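Local coordinates for BH1408 protein (PDB 4E0A), which probably acts as an N-acetyltransferase of the GNAT family, moving an acetyl group from acetyl-CoA to an amine of an acceptor, at residues His18-Glu23 with Val96-Arg101; Tyr11-Arg16 with Glu64-Tyr69; Asp123-Asp128 with Leu143-Gln148. The protein carries 1 engineered substitution. All coordinates share one frame; numbering follows the deposited sequence.

Contact 1 of 3, residues His18-Glu23 with Val96-Arg101; sequences HTQVHE and VDETRR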
ATOM      1  N   HIS A  18      19.685  -7.986   4.645  1.00 11.29           N
ATOM      2  CA  HIS A  18      18.273  -8.152   4.324  1.00 10.03           C
ATOM      3  C   HIS A  18      17.627  -9.161   5.271  1.00 11.85           C
ATOM      4  O   HIS A  18      16.486  -8.984   5.713  1.00 11.57           O
ATOM      5  CB  HIS A  18      18.075  -8.588   2.874  1.00  9.20           C
ATOM      6  CG  HIS A  18      16.632  -8.705   2.481  1.00 16.28           C
ATOM      7  ND1 HIS A  18      15.923  -9.882   2.596  1.00 17.93           N
ATOM      8  CD2 HIS A  18      15.763  -7.792   1.983  1.00 17.28           C
ATOM      9  CE1 HIS A  18      14.683  -9.692   2.180  1.00 18.34           C
ATOM     10  NE2 HIS A  18      14.559  -8.433   1.806  1.00 22.67           N
ATOM     11  N   THR A  19      18.383 -10.203   5.601  1.00 14.48           N
ATOM     12  CA  THR A  19      17.899 -11.253   6.491  1.00 15.97           C
ATOM     13  C   THR A  19      17.609 -10.774   7.919  1.00 17.19           C
ATOM     14  O   THR A  19      16.609 -11.196   8.507  1.00 11.68           O
ATOM     15  CB  THR A  19      18.851 -12.466   6.479  1.00 14.80           C
ATOM     16  OG1 THR A  19      18.801 -13.061   5.178  1.00 14.11           O
ATOM     17  CG2 THR A  19      18.430 -13.514   7.522  1.00 13.18           C
ATOM     18  N   GLN A  20      18.472  -9.915   8.480  1.00  9.84           N
ATOM     19  CA  GLN A  20      18.189  -9.315   9.784  1.00 11.34           C
ATOM     20  C   GLN A  20      16.792  -8.711   9.784  1.00 12.22           C
ATOM     21  O   GLN A  20      15.979  -8.997  10.669  1.00 13.03           O
ATOM     22  CB  GLN A  20      19.203  -8.216  10.133  1.00 16.10           C
ATOM     23  CG  GLN A  20      20.624  -8.684  10.289  1.00 18.81           C
ATOM     24  CD  GLN A  20      21.585  -7.536  10.554  1.00 20.49           C
ATOM     25  OE1 GLN A  20      21.173  -6.384  10.720  1.00 19.62           O
ATOM     26  NE2 GLN A  20      22.874  -7.846  10.590  1.00 23.76           N
ATOM     27  N   VAL A  21      16.515  -7.879   8.783  1.00 12.40           N
ATOM     28  CA  VAL A  21      15.222  -7.208   8.708  1.00 13.95           C
ATOM     29  C   VAL A  21      14.096  -8.204   8.400  1.00 14.96           C
ATOM     30  O   VAL A  21      13.017  -8.135   9.000  1.00 11.76           O
ATOM     31  CB  VAL A  21      15.230  -6.030   7.700  1.00 15.73           C
ATOM     32  CG1 VAL A  21      13.817  -5.527   7.432  1.00 14.65           C
ATOM     33  CG2 VAL A  21      16.105  -4.886   8.231  1.00 12.14           C
ATOM     34  N   HIS A  22      14.356  -9.152   7.502  1.00 11.53           N
ATOM     35  CA  HIS A  22      13.324 -10.133   7.187  1.00  7.55           C
ATOM     36  C   HIS A  22      12.919 -10.926   8.419  1.00 11.49           C
ATOM     37  O   HIS A  22      11.729 -11.093   8.692  1.00 10.70           O
ATOM     38  CB  HIS A  22      13.736 -11.111   6.096  1.00  8.75           C
ATOM     39  CG  HIS A  22      12.587 -11.943   5.624  1.00 10.38           C
ATOM     40  ND1 HIS A  22      11.537 -11.401   4.920  1.00  9.93           N
ATOM     41  CD2 HIS A  22      12.285 -13.248   5.813  1.00 12.07           C
ATOM     42  CE1 HIS A  22      10.650 -12.348   4.662  1.00 16.53           C
ATOM     43  NE2 HIS A  22      11.080 -13.477   5.190  1.00 14.06           N
ATOM     44  N   GLU A  23      13.908 -11.402   9.166  1.00 11.99           N
ATOM     45  CA  GLU A  23      13.620 -12.153  10.380  1.00 17.24           C
ATOM     46  C   GLU A  23      12.818 -11.344  11.419  1.00 15.09           C
ATOM     47  O   GLU A  23      11.975 -11.903  12.120  1.00 14.39           O
ATOM     48  CB  GLU A  23      14.900 -12.738  10.985  1.00 18.48           C
ATOM     49  CG  GLU A  23      15.294 -14.071  10.363  1.00 24.08           C
ATOM     50  CD  GLU A  23      14.271 -15.176  10.666  1.00 34.94           C
ATOM     51  OE1 GLU A  23      14.015 -15.448  11.863  1.00 37.60           O
ATOM     52  OE2 GLU A  23      13.715 -15.764   9.708  1.00 36.47           O
ATOM     53  N   VAL A  96      20.084  -1.022   7.742  1.00 14.22           N
ATOM     54  CA  VAL A  96      21.341  -0.720   8.406  1.00 16.40           C
ATOM     55  C   VAL A  96      21.623  -1.900   9.327  1.00 18.08           C
ATOM     56  O   VAL A  96      20.735  -2.348  10.049  1.00 17.95           O
ATOM     57  CB  VAL A  96      21.260   0.585   9.226  1.00 20.07           C
ATOM     58  CG1 VAL A  96      22.553   0.832   9.987  1.00 14.48           C
ATOM     59  CG2 VAL A  96      20.929   1.782   8.318  1.00 23.81           C
ATOM     60  N   ASP A  97      22.845  -2.423   9.254  1.00 16.94           N
ATOM     61  CA  ASP A  97      23.285  -3.556  10.064  1.00 12.67           C
ATOM     62  C   ASP A  97      22.992  -3.268  11.531  1.00 18.94           C
ATOM     63  O   ASP A  97      23.405  -2.220  12.050  1.00 14.39           O
ATOM     64  CB  ASP A  97      24.800  -3.739   9.855  1.00 16.99           C
ATOM     65  CG  ASP A  97      25.354  -5.018  10.493  1.00 19.80           C
ATOM     66  OD1 ASP A  97      24.708  -5.613  11.376  1.00 22.75           O
ATOM     67  OD2 ASP A  97      26.478  -5.418  10.113  1.00 24.22           O
ATOM     68  N   GLU A  98      22.280  -4.192  12.187  1.00 20.87           N
ATOM     69  CA  GLU A  98      21.870  -4.045  13.599  1.00 27.21           C
ATOM     70  C   GLU A  98      22.962  -3.479  14.516  1.00 28.36           C
ATOM     71  O   GLU A  98      22.690  -2.656  15.383  1.00 33.38           O
ATOM     72  CB  GLU A  98      21.421  -5.391  14.176  1.00 29.03           C
ATOM     73  CG  GLU A  98      20.126  -5.925  13.631  1.00 37.74           C
ATOM     74  CD  GLU A  98      19.944  -7.412  13.928  1.00 45.67           C
ATOM     75  OE1 GLU A  98      18.797  -7.902  13.855  1.00 44.75           O
ATOM     76  OE2 GLU A  98      20.953  -8.092  14.228  1.00 48.52           O
ATOM     77  N   THR A  99      24.198  -3.922  14.314  1.00 23.78           N
ATOM     78  CA  THR A  99      25.302  -3.550  15.197  1.00 25.50           C
ATOM     79  C   THR A  99      25.954  -2.212  14.843  1.00 25.08           C
ATOM     80  O   THR A  99      26.809  -1.717  15.583  1.00 25.46           O
ATOM     81  CB  THR A  99      26.396  -4.633  15.198  1.00 26.13           C
ATOM     82  OG1 THR A  99      27.066  -4.639  13.930  1.00 24.54           O
ATOM     83  CG2 THR A  99      25.778  -6.004  15.458  1.00 27.06           C
ATOM     84  N   ARG A 100      25.557  -1.630  13.715  1.00 23.82           N
ATOM     85  CA  ARG A 100      26.171  -0.386  13.257  1.00 25.71           C
ATOM     86  C   ARG A 100      25.237   0.803  13.446  1.00 27.91           C
ATOM     87  O   ARG A 100      25.558   1.926  13.058  1.00 28.93           O
ATOM     88  CB  ARG A 100      26.589  -0.495  11.792  1.00 30.20           C
ATOM     89  CG  ARG A 100      27.583  -1.616  11.497  1.00 34.97           C
ATOM     90  CD  ARG A 100      28.840  -1.491  12.351  1.00 39.70           C
ATOM     91  NE  ARG A 100      29.352  -0.125  12.363  1.00 44.96           N
ATOM     92  CZ  ARG A 100      30.037   0.427  11.366  1.00 50.86           C
ATOM     93  NH1 ARG A 100      30.294  -0.269  10.266  1.00 53.53           N
ATOM     94  NH2 ARG A 100      30.462   1.678  11.468  1.00 50.86           N
ATOM     95  N   ARG A 101      24.080   0.557  14.049  1.00 23.36           N
ATOM     96  CA  ARG A 101      23.091   1.612  14.237  1.00 28.28           C
ATOM     97  C   ARG A 101      23.494   2.663  15.280  1.00 32.22           C
ATOM     98  O   ARG A 101      24.291   2.387  16.190  1.00 29.04           O
ATOM     99  CB  ARG A 101      21.731   1.006  14.573  1.00 27.55           C
ATOM    100  CG  ARG A 101      21.131   0.233  13.407  1.00 30.02           C
ATOM    101  CD  ARG A 101      19.944  -0.612  13.818  1.00 32.08           C
ATOM    102  NE  ARG A 101      19.418  -1.355  12.676  1.00 36.25           N
ATOM    103  CZ  ARG A 101      18.492  -2.303  12.758  1.00 39.42           C
ATOM    104  NH1 ARG A 101      17.984  -2.637  13.936  1.00 38.61           N
ATOM    105  NH2 ARG A 101      18.077  -2.923  11.661  1.00 44.88           N
TER
HETATM  106  O   HOH W   1      16.581  -9.941  13.037  1.00 24.27           O

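Contact 2 of 3, residues Tyr11-Arg16 with Glu64-Tyr69; sequences YEEVAR and EKIGAY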
ATOM      1  N   TYR A  11      26.602  -9.066  -3.051  1.00  9.91           N
ATOM      2  CA  TYR A  11      25.408  -9.850  -2.734  1.00 12.16           C
ATOM      3  C   TYR A  11      25.396 -10.454  -1.324  1.00 10.84           C
ATOM      4  O   TYR A  11      24.433 -10.273  -0.574  1.00 10.99           O
ATOM      5  CB  TYR A  11      25.137 -10.951  -3.779  1.00 13.49           C
ATOM      6  CG  TYR A  11      24.125 -11.940  -3.239  1.00 13.50           C
ATOM      7  CD1 TYR A  11      22.789 -11.580  -3.106  1.00 15.69           C
ATOM      8  CD2 TYR A  11      24.515 -13.203  -2.791  1.00 13.79           C
ATOM      9  CE1 TYR A  11      21.855 -12.458  -2.568  1.00 15.33           C
ATOM     10  CE2 TYR A  11      23.587 -14.086  -2.247  1.00  8.70           C
ATOM     11  CZ  TYR A  11      22.264 -13.710  -2.141  1.00 10.30           C
ATOM     12  OH  TYR A  11      21.336 -14.565  -1.601  1.00 15.34           O
ATOM     13  N   GLU A  12      26.449 -11.180  -0.969  1.00 11.96           N
ATOM     14  CA  GLU A  12      26.444 -11.929   0.283  1.00 13.49           C
ATOM     15  C   GLU A  12      26.232 -11.027   1.494  1.00 15.27           C
ATOM     16  O   GLU A  12      25.418 -11.326   2.367  1.00 14.01           O
ATOM     17  CB  GLU A  12      27.722 -12.780   0.439  1.00 15.89           C
ATOM     18  CG  GLU A  12      27.575 -14.144  -0.221  1.00 21.15           C
ATOM     19  CD  GLU A  12      28.844 -14.982  -0.210  1.00 31.24           C
ATOM     20  OE1 GLU A  12      29.803 -14.633   0.508  1.00 28.94           O
ATOM     21  OE2 GLU A  12      28.873 -15.999  -0.939  1.00 35.90           O
ATOM     22  N   GLU A  13      26.950  -9.915   1.527  1.00 13.49           N
ATOM     23  CA  GLU A  13      26.784  -8.944   2.593  1.00 14.99           C
ATOM     24  C   GLU A  13      25.422  -8.277   2.578  1.00 12.42           C
ATOM     25  O   GLU A  13      24.800  -8.106   3.624  1.00 11.80           O
ATOM     26  CB  GLU A  13      27.844  -7.870   2.481  1.00 21.83           C
ATOM     27  CG  GLU A  13      29.184  -8.363   2.859  1.00 32.51           C
ATOM     28  CD  GLU A  13      29.818  -7.433   3.823  1.00 41.97           C
ATOM     29  OE1 GLU A  13      29.365  -7.385   4.989  1.00 45.85           O
ATOM     30  OE2 GLU A  13      30.744  -6.730   3.393  1.00 46.08           O
ATOM     31  N   VAL A  14      24.973  -7.861   1.399  1.00  8.37           N
ATOM     32  CA  VAL A  14      23.654  -7.255   1.304  1.00  6.54           C
ATOM     33  C   VAL A  14      22.566  -8.248   1.729  1.00 14.37           C
ATOM     34  O   VAL A  14      21.627  -7.877   2.436  1.00 10.18           O
ATOM     35  CB  VAL A  14      23.395  -6.709  -0.101  1.00  8.42           C
ATOM     36  CG1 VAL A  14      21.906  -6.296  -0.268  1.00 16.15           C
ATOM     37  CG2 VAL A  14      24.345  -5.538  -0.375  1.00  9.61           C
ATOM     38  N   ALA A  15      22.711  -9.513   1.330  1.00 12.93           N
ATOM     39  CA  ALA A  15      21.749 -10.545   1.717  1.00 11.52           C
ATOM     40  C   ALA A  15      21.663 -10.729   3.236  1.00 13.36           C
ATOM     41  O   ALA A  15      20.570 -10.883   3.800  1.00 14.06           O
ATOM     42  CB  ALA A  15      22.058 -11.881   1.010  1.00 11.12           C
ATOM     43  N   ARG A  16      22.815 -10.706   3.890  1.00 11.07           N
ATOM     44  CA  ARG A  16      22.882 -10.876   5.337  1.00 14.56           C
ATOM     45  C   ARG A  16      22.101  -9.771   6.043  1.00 14.82           C
ATOM     46  O   ARG A  16      21.321 -10.025   6.973  1.00 12.73           O
ATOM     47  CB  ARG A  16      24.346 -10.876   5.797  1.00 14.98           C
ATOM     48  CG  ARG A  16      24.522 -10.979   7.310  1.00 19.83           C
ATOM     49  CD  ARG A  16      25.990 -10.990   7.706  1.00 26.99           C
ATOM     50  NE  ARG A  16      26.676  -9.731   7.413  1.00 35.43           N
ATOM     51  CZ  ARG A  16      26.718  -8.694   8.246  1.00 37.15           C
ATOM     52  NH1 ARG A  16      26.108  -8.768   9.423  1.00 34.56           N
ATOM     53  NH2 ARG A  16      27.373  -7.589   7.907  1.00 37.86           N
ATOM     54  N   GLU A  64      35.719  -5.470   3.716  1.00 54.08           N
ATOM     55  CA  GLU A  64      34.798  -6.591   3.542  1.00 55.93           C
ATOM     56  C   GLU A  64      33.560  -6.482   4.440  1.00 53.12           C
ATOM     57  O   GLU A  64      33.029  -7.499   4.894  1.00 55.60           O
ATOM     58  CB  GLU A  64      35.522  -7.930   3.767  1.00 59.48           C
ATOM     59  CG  GLU A  64      36.698  -8.186   2.812  1.00 62.50           C
ATOM     60  CD  GLU A  64      38.058  -8.214   3.516  1.00 64.63           C
ATOM     61  OE1 GLU A  64      38.110  -7.972   4.744  1.00 64.59           O
ATOM     62  OE2 GLU A  64      39.077  -8.480   2.839  1.00 63.72           O
ATOM     63  N   LYS A  65      33.105  -5.255   4.695  1.00 46.20           N
ATOM     64  CA  LYS A  65      31.884  -5.050   5.481  1.00 38.61           C
ATOM     65  C   LYS A  65      30.957  -3.933   4.977  1.00 31.14           C
ATOM     66  O   LYS A  65      31.275  -2.742   5.055  1.00 35.32           O
ATOM     67  CB  LYS A  65      32.173  -4.906   6.979  1.00 41.28           C
ATOM     68  CG  LYS A  65      32.079  -6.218   7.753  1.00 44.65           C
ATOM     69  CD  LYS A  65      31.733  -5.973   9.219  1.00 49.34           C
ATOM     70  CE  LYS A  65      31.491  -7.277   9.985  1.00 51.87           C
ATOM     71  NZ  LYS A  65      30.221  -7.974   9.596  1.00 52.39           N
ATOM     72  N   ILE A  66      29.795  -4.341   4.471  1.00 17.59           N
ATOM     73  CA  ILE A  66      28.742  -3.403   4.103  1.00 12.46           C
ATOM     74  C   ILE A  66      27.947  -3.075   5.361  1.00 17.13           C
ATOM     75  O   ILE A  66      27.331  -3.963   5.955  1.00 17.17           O
ATOM     76  CB  ILE A  66      27.782  -4.029   3.066  1.00 13.13           C
ATOM     77  CG1 ILE A  66      28.514  -4.364   1.765  1.00 20.15           C
ATOM     78  CG2 ILE A  66      26.562  -3.118   2.809  1.00  9.80           C
ATOM     79  CD1 ILE A  66      29.101  -3.181   1.084  1.00 23.33           C
ATOM     80  N   GLY A  67      27.956  -1.810   5.771  1.00 12.70           N
ATOM     81  CA  GLY A  67      27.204  -1.405   6.946  1.00 14.36           C
ATOM     82  C   GLY A  67      25.732  -1.100   6.713  1.00 13.95           C
ATOM     83  O   GLY A  67      24.953  -1.080   7.658  1.00 12.71           O
ATOM     84  N   ALA A  68      25.351  -0.852   5.459  1.00 11.28           N
ATOM     85  CA  ALA A  68      23.978  -0.495   5.126  1.00 11.53           C
ATOM     86  C   ALA A  68      23.773  -0.596   3.626  1.00 10.13           C
ATOM     87  O   ALA A  68      24.724  -0.501   2.858  1.00 11.86           O
ATOM     88  CB  ALA A  68      23.685   0.933   5.573  1.00  9.69           C
ATOM     89  N   TYR A  69      22.529  -0.760   3.202  1.00  6.65           N
ATOM     90  CA  TYR A  69      22.248  -0.673   1.774  1.00  8.10           C
ATOM     91  C   TYR A  69      20.822  -0.237   1.552  1.00  8.05           C
ATOM     92  O   TYR A  69      19.981  -0.275   2.462  1.00  8.98           O
ATOM     93  CB  TYR A  69      22.471  -2.014   1.070  1.00  7.24           C
ATOM     94  CG  TYR A  69      21.289  -2.952   1.189  1.00  8.86           C
ATOM     95  CD1 TYR A  69      21.108  -3.716   2.336  1.00  8.31           C
ATOM     96  CD2 TYR A  69      20.347  -3.067   0.160  1.00  5.59           C
ATOM     97  CE1 TYR A  69      20.016  -4.579   2.476  1.00 12.29           C
ATOM     98  CE2 TYR A  69      19.238  -3.951   0.293  1.00  9.49           C
ATOM     99  CZ  TYR A  69      19.092  -4.690   1.462  1.00 14.79           C
ATOM    100  OH  TYR A  69      18.020  -5.556   1.631  1.00 18.74           O
TER

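Contact 3 of 3, residues Asp123-Asp128 with Leu143-Gln148; sequences DAIELD and LGMRCQ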
ATOM      1  N   ASP A 123       8.455  13.763  -8.031  1.00 15.60           N
ATOM      2  CA  ASP A 123       7.486  14.447  -7.197  1.00 15.62           C
ATOM      3  C   ASP A 123       7.709  14.131  -5.733  1.00 18.73           C
ATOM      4  O   ASP A 123       7.437  14.957  -4.863  1.00 15.10           O
ATOM      5  CB  ASP A 123       6.067  14.018  -7.584  1.00 18.36           C
ATOM      6  CG  ASP A 123       5.719  14.374  -9.016  1.00 21.32           C
ATOM      7  OD1 ASP A 123       5.682  15.578  -9.334  1.00 28.22           O
ATOM      8  OD2 ASP A 123       5.450  13.455  -9.817  1.00 20.86           O
ATOM      9  N   ALA A 124       8.196  12.929  -5.444  1.00 12.04           N
ATOM     10  CA  ALA A 124       8.246  12.518  -4.050  1.00 13.27           C
ATOM     11  C   ALA A 124       9.064  11.248  -3.872  1.00 12.38           C
ATOM     12  O   ALA A 124       9.285  10.501  -4.831  1.00 15.92           O
ATOM     13  CB  ALA A 124       6.813  12.296  -3.522  1.00 12.98           C
ATOM     14  N   ILE A 125       9.511  11.013  -2.645  1.00 11.70           N
ATOM     15  CA  ILE A 125      10.064   9.716  -2.274  1.00 11.71           C
ATOM     16  C   ILE A 125       8.963   8.996  -1.518  1.00 15.03           C
ATOM     17  O   ILE A 125       8.291   9.608  -0.687  1.00 15.21           O
ATOM     18  CB  ILE A 125      11.275   9.865  -1.360  1.00 15.96           C
ATOM     19  CG1 ILE A 125      12.391  10.608  -2.106  1.00 20.53           C
ATOM     20  CG2 ILE A 125      11.763   8.498  -0.883  1.00 14.40           C
ATOM     21  CD1 ILE A 125      13.556  10.965  -1.232  1.00 28.85           C
ATOM     22  N   GLU A 126       8.762   7.711  -1.818  1.00 13.52           N
ATOM     23  CA  GLU A 126       7.764   6.911  -1.127  1.00 11.93           C
ATOM     24  C   GLU A 126       8.359   5.579  -0.663  1.00 10.10           C
ATOM     25  O   GLU A 126       9.370   5.131  -1.200  1.00 13.25           O
ATOM     26  CB  GLU A 126       6.561   6.655  -2.038  1.00 11.66           C
ATOM     27  CG  GLU A 126       5.868   7.921  -2.531  1.00 11.27           C
ATOM     28  CD  GLU A 126       4.625   7.603  -3.353  1.00 17.63           C
ATOM     29  OE1 GLU A 126       4.543   6.480  -3.905  1.00 16.74           O
ATOM     30  OE2 GLU A 126       3.730   8.473  -3.444  1.00 19.48           O
ATOM     31  N   LEU A 127       7.732   4.966   0.340  1.00 10.81           N
ATOM     32  CA  LEU A 127       8.100   3.626   0.800  1.00  8.22           C
ATOM     33  C   LEU A 127       6.947   3.061   1.592  1.00 10.77           C
ATOM     34  O   LEU A 127       6.028   3.794   1.958  1.00 11.75           O
ATOM     35  CB  LEU A 127       9.368   3.667   1.667  1.00  6.05           C
ATOM     36  CG  LEU A 127       9.340   4.482   2.965  1.00 11.08           C
ATOM     37  CD1 LEU A 127       8.671   3.745   4.151  1.00 10.20           C
ATOM     38  CD2 LEU A 127      10.759   4.882   3.318  1.00 19.87           C
ATOM     39  N   ASP A 128       7.006   1.768   1.899  1.00  7.91           N
ATOM     40  CA  ASP A 128       6.010   1.179   2.775  1.00 12.14           C
ATOM     41  C   ASP A 128       6.653   0.610   4.012  1.00 12.75           C
ATOM     42  O   ASP A 128       7.698  -0.021   3.946  1.00 12.66           O
ATOM     43  CB  ASP A 128       5.212   0.099   2.058  1.00 12.70           C
ATOM     44  CG  ASP A 128       4.298   0.673   0.989  1.00 20.00           C
ATOM     45  OD1 ASP A 128       4.614   0.524  -0.210  1.00 25.17           O
ATOM     46  OD2 ASP A 128       3.274   1.294   1.349  1.00 22.99           O
ATOM     47  N   LEU A 143      13.222  12.137   9.447  1.00 15.95           N
ATOM     48  CA  LEU A 143      13.747  12.655   8.186  1.00 17.22           C
ATOM     49  C   LEU A 143      12.716  13.452   7.393  1.00 18.21           C
ATOM     50  O   LEU A 143      12.963  13.807   6.247  1.00 22.74           O
ATOM     51  CB  LEU A 143      14.293  11.517   7.328  1.00 20.40           C
ATOM     52  CG  LEU A 143      15.479  10.786   7.959  1.00 20.29           C
ATOM     53  CD1 LEU A 143      15.705   9.457   7.251  1.00 20.60           C
ATOM     54  CD2 LEU A 143      16.726  11.651   7.918  1.00 27.58           C
ATOM     55  N   GLY A 144      11.561  13.722   7.997  1.00 14.46           N
ATOM     56  CA  GLY A 144      10.538  14.531   7.351  1.00 17.14           C
ATOM     57  C   GLY A 144       9.430  13.742   6.663  1.00 18.08           C
ATOM     58  O   GLY A 144       8.515  14.326   6.075  1.00 12.86           O
HETATM   59  N   MSE A 145       9.483  12.414   6.731  1.00 18.51           N
HETATM   60  CA  MSE A 145       8.454  11.621   6.058  1.00 14.14           C
HETATM   61  C   MSE A 145       7.099  11.685   6.760  1.00 16.33           C
HETATM   62  O   MSE A 145       7.021  11.821   7.982  1.00 14.72           O
HETATM   63  CB  MSE A 145       8.905  10.172   5.848  1.00 13.41           C
HETATM   64  CG  MSE A 145      10.183  10.057   5.029  1.00 15.40           C
HETATM   65 SE   MSE A 145      10.338   8.353   4.112  1.00 16.04          SE
HETATM   66  CE  MSE A 145       9.287   8.729   2.491  1.00 15.59           C
ATOM     67  N   ARG A 146       6.029  11.603   5.977  1.00 17.91           N
ATOM     68  CA  ARG A 146       4.681  11.616   6.540  1.00 20.61           C
ATOM     69  C   ARG A 146       3.837  10.492   5.941  1.00 18.61           C
ATOM     70  O   ARG A 146       4.144   9.989   4.855  1.00 14.45           O
ATOM     71  CB  ARG A 146       4.020  12.987   6.310  1.00 27.72           C
ATOM     72  CG  ARG A 146       3.735  13.302   4.856  1.00 36.00           C
ATOM     73  CD  ARG A 146       3.830  14.798   4.554  1.00 45.16           C
ATOM     74  NE  ARG A 146       5.209  15.282   4.622  1.00 47.14           N
ATOM     75  CZ  ARG A 146       5.635  16.412   4.064  1.00 48.35           C
ATOM     76  NH1 ARG A 146       4.792  17.179   3.383  1.00 44.22           N
ATOM     77  NH2 ARG A 146       6.907  16.774   4.179  1.00 50.19           N
ATOM     78  N   CYS A 147       2.785  10.091   6.653  1.00 16.09           N
ATOM     79  CA  CYS A 147       1.914   9.020   6.174  1.00 15.81           C
ATOM     80  C   CYS A 147       1.014   9.521   5.065  1.00 13.90           C
ATOM     81  O   CYS A 147       0.314  10.534   5.217  1.00 15.62           O
ATOM     82  CB  CYS A 147       1.070   8.421   7.311  1.00 17.18           C
ATOM     83  SG  CYS A 147      -0.051   7.088   6.772  1.00 25.12           S
ATOM     84  N   GLN A 148       1.051   8.821   3.939  1.00 11.78           N
ATOM     85  CA  GLN A 148       0.198   9.150   2.811  1.00 11.04           C
ATOM     86  C   GLN A 148      -1.127   8.403   2.936  1.00 14.24           C
ATOM     87  O   GLN A 148      -2.211   8.995   2.844  1.00 16.81           O
ATOM     88  CB  GLN A 148       0.884   8.748   1.520  1.00 13.22           C
ATOM     89  CG  GLN A 148       0.118   9.131   0.272  1.00 15.28           C
ATOM     90  CD  GLN A 148       0.721   8.495  -0.959  1.00 20.03           C
ATOM     91  OE1 GLN A 148       0.305   7.414  -1.385  1.00 21.44           O
ATOM     92  NE2 GLN A 148       1.723   9.148  -1.525  1.00 15.40           N
TER

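Contact 1 of 3, residues His18-Glu23 with Val96-Arg101
Gln-20 reaches out from the helix with its amide turned so that both ends are used by residues Val-96 to Arg-101, the end of strand 86-96 and the loop after it. Its CG stands anti to the carbonyl carbon (chi1 -64°), and the extended chain beyond sends the amide to the loop. OE1 of Gln-20 accepts the backbone N-H of Glu-98 at 2.9 Å, with a nearly linear N-H...O angle of 168°. At the other end NE2 of Gln-20 gives a hydrogen to OD1 of Asp-97 at 3.0 Å. That oxygen lies in the plane of the amide; it is met from above its own carboxylate, and the two planes stand 55° apart. Glu-98 takes a different attitude: its carboxylate stacks on the Gln-20 amide, with CD of Glu-98 3.8 Å from CD of Gln-20. A water links OE1 of Glu-98 to the backbone O of Gln-20, donating to both. The loop leads to helix 105-119, and Arg-101 opens the R-x-x-G-x-G signature that in GNAT enzymes cradles the pyrophosphate of the cofactor; an acetic acid molecule, probably from the crystallisation liquor, lies close to its side chain. CG2 of Val-21 sits at the guanidinium edge, 4.4 Å from NH2 of Arg-101, while CA of Glu-98 lies over one face toward the rim. NE and NH2 of Arg-101 give weak hydrogen bonds to O of Val-96, which may limit the rotation of the guanidinium. OD1 of Asp-97 takes a second, weak bond from N of Thr-99, and OD2 forms a salt bridge with Arg-16.

Contact 2 of 3, residues Tyr11-Arg16 with Glu64-Tyr69
The Tyr-69 ring carries CG1 of Val-14 on one face, 3.4 Å from the centroid and only 4° off the ring normal, a centred CH-pi contact. With chi1 at 170°, CG1 of Val-14 stands opposite the backbone N and faces the ring, while the backbone O of Val-14 lies nearest to CE1 of Tyr-69. The Arg-16 guanidinium has NZ of Lys-65 over one face, 3.3 Å from NH2 of Arg-16, and OE1 of Glu-13 in plane at its edge. That carboxylate, with a second acidic partner of Arg-16, probably tempers the closeness of the two cations. Glu-13 also holds the strand: N of Ile-66 lies above the carboxylate plane and gives a forked bond, 2.8 Å to OE2 and 3.1 Å to OE1 of Glu-13, the shorter branch being the more bent. CB of Glu-13 meanwhile rests on CG1 of Ile-66. Replacing Glu-13 by an alanine would probably leave the Ile-66 N-H without this acceptor and the Arg-16 guanidinium without its in-plane carboxylate. The axes of helix segment 11-16 and strand segment 65-69 approach to 8.3 Å and cross at -39°, as the first helix of the GNAT fold packs on a face of the central sheet.

Contact 3 of 3, residues Asp123-Asp128 with Leu143-Gln148
Met-145, a selenomethionine, points its side chain at strand 124-130 and meets it with its last two atoms. CB leaves the backbone toward the strand, and CG, anti to the carbonyl carbon (chi1 -58°), carries the chain onward without itself coming close. SE of Met-145 is the first atom to touch: it lies 3.6 Å from CD2 of Leu-127, with CG of the same leucine a little farther. The chain then bends at chi3, bringing CE to Ile-125 while it stays near Leu-127. There CE of Met-145 comes within 3.4 Å of the backbone O of Ile-125 and meets CG2 of that residue at 4.2 Å, the two side chains crossing at about a right angle. A polar link lies farther along. NE2 of Gln-148 donates to OE2 of Glu-126 at 2.9 Å, the N-H...O angle being 152°. The oxygen is close to the amide plane of Gln-148 but is approached from above its own carboxylate, the two planes standing 69° apart. Both groups have further partners: OE2 of Glu-126 makes a salt bridge with Arg-86, and NE2 of Gln-148 also bonds Glu-153 of the second subunit. Just before Met-145, Gly-144 with positive phi is the C-prime residue of a Schellman motif that ends helix 134-142. Beyond this turn Met-145 touches Phe-110 of helix 105-119 and Tyr-140 of helix 134-142, over strand 124-130, whose residues 124-128 pair antiparallel with a strand of the second subunit and so carry the sheet across the interface.

From the N terminus, helix 11-28 supplies the first half of two contacts in turn, residues 11-16 to contact 2 and 18-23 to contact 1. Contact 2 closes first, at the start of strand 65-77; contact 1 closes after strand 86-96, so the two loops cross. They also touch, through a probable hydrogen bond from Asp-97 N to Gly-67 O, and together they tie one helix to strand 65-77 and to the loop that follows strand 86-96. Contact 3 comes later, in series, closing a short loop round helix 134-142. Its centre is about 21 Å from that of contact 1, on the opposite side of the chain's centre, where strand 124-130 meets the second subunit.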